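Local coordinates for uncharacterized protein (Bacteroides eggerthii, PDB 4L3R) that is of unknown function and belongs to the DUF4847 family of the calycin clan, whose better-known members are beta-barrel proteins that often bind small hydrophobic ligands, at residues Glu27-Tyr30 / Gln31-Ser35. Sequence-based numbering, arbitrary orientation.
Sequences EQFY and QGLWS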
loop_
_atom_site.group_PDB
_atom_site.type_symbol
_atom_site.label_atom_id
_atom_site.label_comp_id
_atom_site.label_asym_id
_atom_site.label_seq_id
_atom_site.Cartn_x
_atom_site.Cartn_y
_atom_site.Cartn_z
ATOM N N GLU B 27 -0.425 -5.777 -33.484
ATOM C CA GLU B 27 -1.700 -6.497 -33.386
ATOM C C GLU B 27 -2.166 -6.627 -31.915
ATOM O O GLU B 27 -1.342 -6.618 -30.998
ATOM C CB GLU B 27 -1.605 -7.894 -34.056
ATOM C CG GLU B 27 -0.743 -8.955 -33.361
ATOM C CD GLU B 27 0.769 -8.868 -33.512
ATOM O OE1 GLU B 27 1.263 -7.857 -34.060
ATOM O OE2 GLU B 27 1.463 -9.800 -33.044
ATOM N N GLN B 28 -3.487 -6.748 -31.703
ATOM C CA GLN B 28 -4.062 -6.878 -30.362
ATOM C C GLN B 28 -3.731 -8.235 -29.746
ATOM O O GLN B 28 -3.364 -8.291 -28.577
ATOM C CB GLN B 28 -5.586 -6.687 -30.390
ATOM C CG GLN B 28 -6.192 -6.487 -28.996
ATOM C CD GLN B 28 -7.687 -6.310 -29.034
ATOM O OE1 GLN B 28 -8.342 -6.549 -30.049
ATOM N NE2 GLN B 28 -8.271 -5.919 -27.910
ATOM N N PHE B 29 -3.900 -9.325 -30.512
ATOM C CA PHE B 29 -3.608 -10.677 -30.036
ATOM C C PHE B 29 -2.643 -11.362 -30.982
ATOM O O PHE B 29 -2.790 -11.228 -32.203
ATOM C CB PHE B 29 -4.893 -11.485 -29.882
ATOM C CG PHE B 29 -5.808 -10.866 -28.858
ATOM C CD1 PHE B 29 -5.479 -10.881 -27.509
ATOM C CD2 PHE B 29 -6.960 -10.196 -29.248
ATOM C CE1 PHE B 29 -6.298 -10.267 -26.571
ATOM C CE2 PHE B 29 -7.804 -9.623 -28.297
ATOM C CZ PHE B 29 -7.457 -9.642 -26.970
ATOM N N TYR B 30 -1.632 -12.078 -30.424
ATOM C CA TYR B 30 -0.608 -12.743 -31.251
ATOM C C TYR B 30 -1.234 -13.845 -32.116
ATOM O O TYR B 30 -2.307 -14.351 -31.801
ATOM C CB TYR B 30 0.566 -13.311 -30.410
ATOM C CG TYR B 30 0.199 -14.342 -29.361
ATOM C CD1 TYR B 30 0.107 -15.693 -29.682
ATOM C CD2 TYR B 30 0.067 -13.985 -28.023
ATOM C CE1 TYR B 30 -0.197 -16.650 -28.716
ATOM C CE2 TYR B 30 -0.265 -14.929 -27.049
ATOM C CZ TYR B 30 -0.345 -16.270 -27.390
ATOM O OH TYR B 30 -0.610 -17.224 -26.436
ATOM N N GLN B 31 -0.565 -14.189 -33.215
ATOM C CA GLN B 31 -1.063 -15.194 -34.153
ATOM C C GLN B 31 -1.014 -16.596 -33.513
ATOM O O GLN B 31 0.013 -16.975 -32.944
ATOM C CB GLN B 31 -0.232 -15.151 -35.455
ATOM C CG GLN B 31 -0.972 -15.630 -36.696
ATOM C CD GLN B 31 -0.227 -15.236 -37.957
ATOM O OE1 GLN B 31 1.009 -15.304 -38.023
ATOM N NE2 GLN B 31 -0.944 -14.775 -38.976
ATOM N N GLY B 32 -2.118 -17.337 -33.601
ATOM C CA GLY B 32 -2.195 -18.687 -33.054
ATOM C C GLY B 32 -2.720 -18.787 -31.633
ATOM O O GLY B 32 -2.673 -19.872 -31.042
ATOM N N LEU B 33 -3.240 -17.677 -31.066
ATOM C CA LEU B 33 -3.808 -17.687 -29.709
ATOM C C LEU B 33 -5.073 -18.572 -29.722
ATOM O O LEU B 33 -5.256 -19.403 -28.830
ATOM C CB LEU B 33 -4.111 -16.259 -29.239
ATOM C CG LEU B 33 -4.071 -16.007 -27.730
ATOM C CD1 LEU B 33 -4.088 -14.516 -27.435
ATOM C CD2 LEU B 33 -5.210 -16.697 -27.011
ATOM N N TRP B 34 -5.904 -18.419 -30.770
ATOM C CA TRP B 34 -7.105 -19.231 -31.012
ATOM C C TRP B 34 -6.897 -20.082 -32.268
ATOM O O TRP B 34 -5.969 -19.821 -33.029
ATOM C CB TRP B 34 -8.336 -18.331 -31.168
ATOM C CG TRP B 34 -8.630 -17.503 -29.952
ATOM C CD1 TRP B 34 -9.206 -17.929 -28.795
ATOM C CD2 TRP B 34 -8.346 -16.107 -29.771
ATOM N NE1 TRP B 34 -9.338 -16.880 -27.916
ATOM C CE2 TRP B 34 -8.800 -15.753 -28.482
ATOM C CE3 TRP B 34 -7.781 -15.114 -30.586
ATOM C CZ2 TRP B 34 -8.715 -14.444 -27.995
ATOM C CZ3 TRP B 34 -7.676 -13.824 -30.090
ATOM C CH2 TRP B 34 -8.153 -13.500 -28.810
ATOM N N SER B 35 -7.738 -21.113 -32.467
ATOM C CA SER B 35 -7.679 -22.014 -33.637
ATOM C C SER B 35 -8.712 -21.646 -34.719
ATOM O O SER B 35 -8.583 -22.111 -35.852
ATOM C CB SER B 35 -7.919 -23.465 -33.212
ATOM O OG SER B 35 -6.852 -24.003 -32.451
HETATM O O HOH W 1 1.761 -12.332 -34.276
#
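Tyr30 to Leu33 form a type II beta turn, with Gly32 in the third position at a positive phi of 92°, and the chain reverses so that Leu33 and Trp34 come back against Tyr30 and Phe29. Leu33 sits over one face of the Tyr30 ring: its CG lies 4.1 Å from the ring centroid, a CH-pi contact displaced toward the rim beside CZ. The tyrosine reaches this place because its CG stands between the backbone N and the carbonyl carbon (chi1 60°), which turns the ring back alongside the turn, one face toward Leu33 and its edge near Gln31 O. One branch of the same leucine, CD1, also packs against Phe29 CD1 at 3.9 Å, so Leu33 bridges the two rings. Next along, Trp34 presents the edge of its six-membered ring to a face of Phe29 in a T-shaped stack, planes at 76°, with CH2 3.5 Å from Phe29 CG. Gln28 CG lies over the opposite face of that phenyl ring, and Leu33 CD2 over a face of the indole. On the polar side, a water donates to Glu27 OE2 and accepts from Gln31 N, linking the start of the segment to the turn. The turn lies at the surface, in the loop between strand 15-22 and helix 37-48, with Leu33 buried against Leu107 and Val110 of helix 106-116; Trp34 NE1 hydrogen-bonds Ser43 OG on helix 37-48, and Tyr30 pairs through its backbone with Ile20 of the strand.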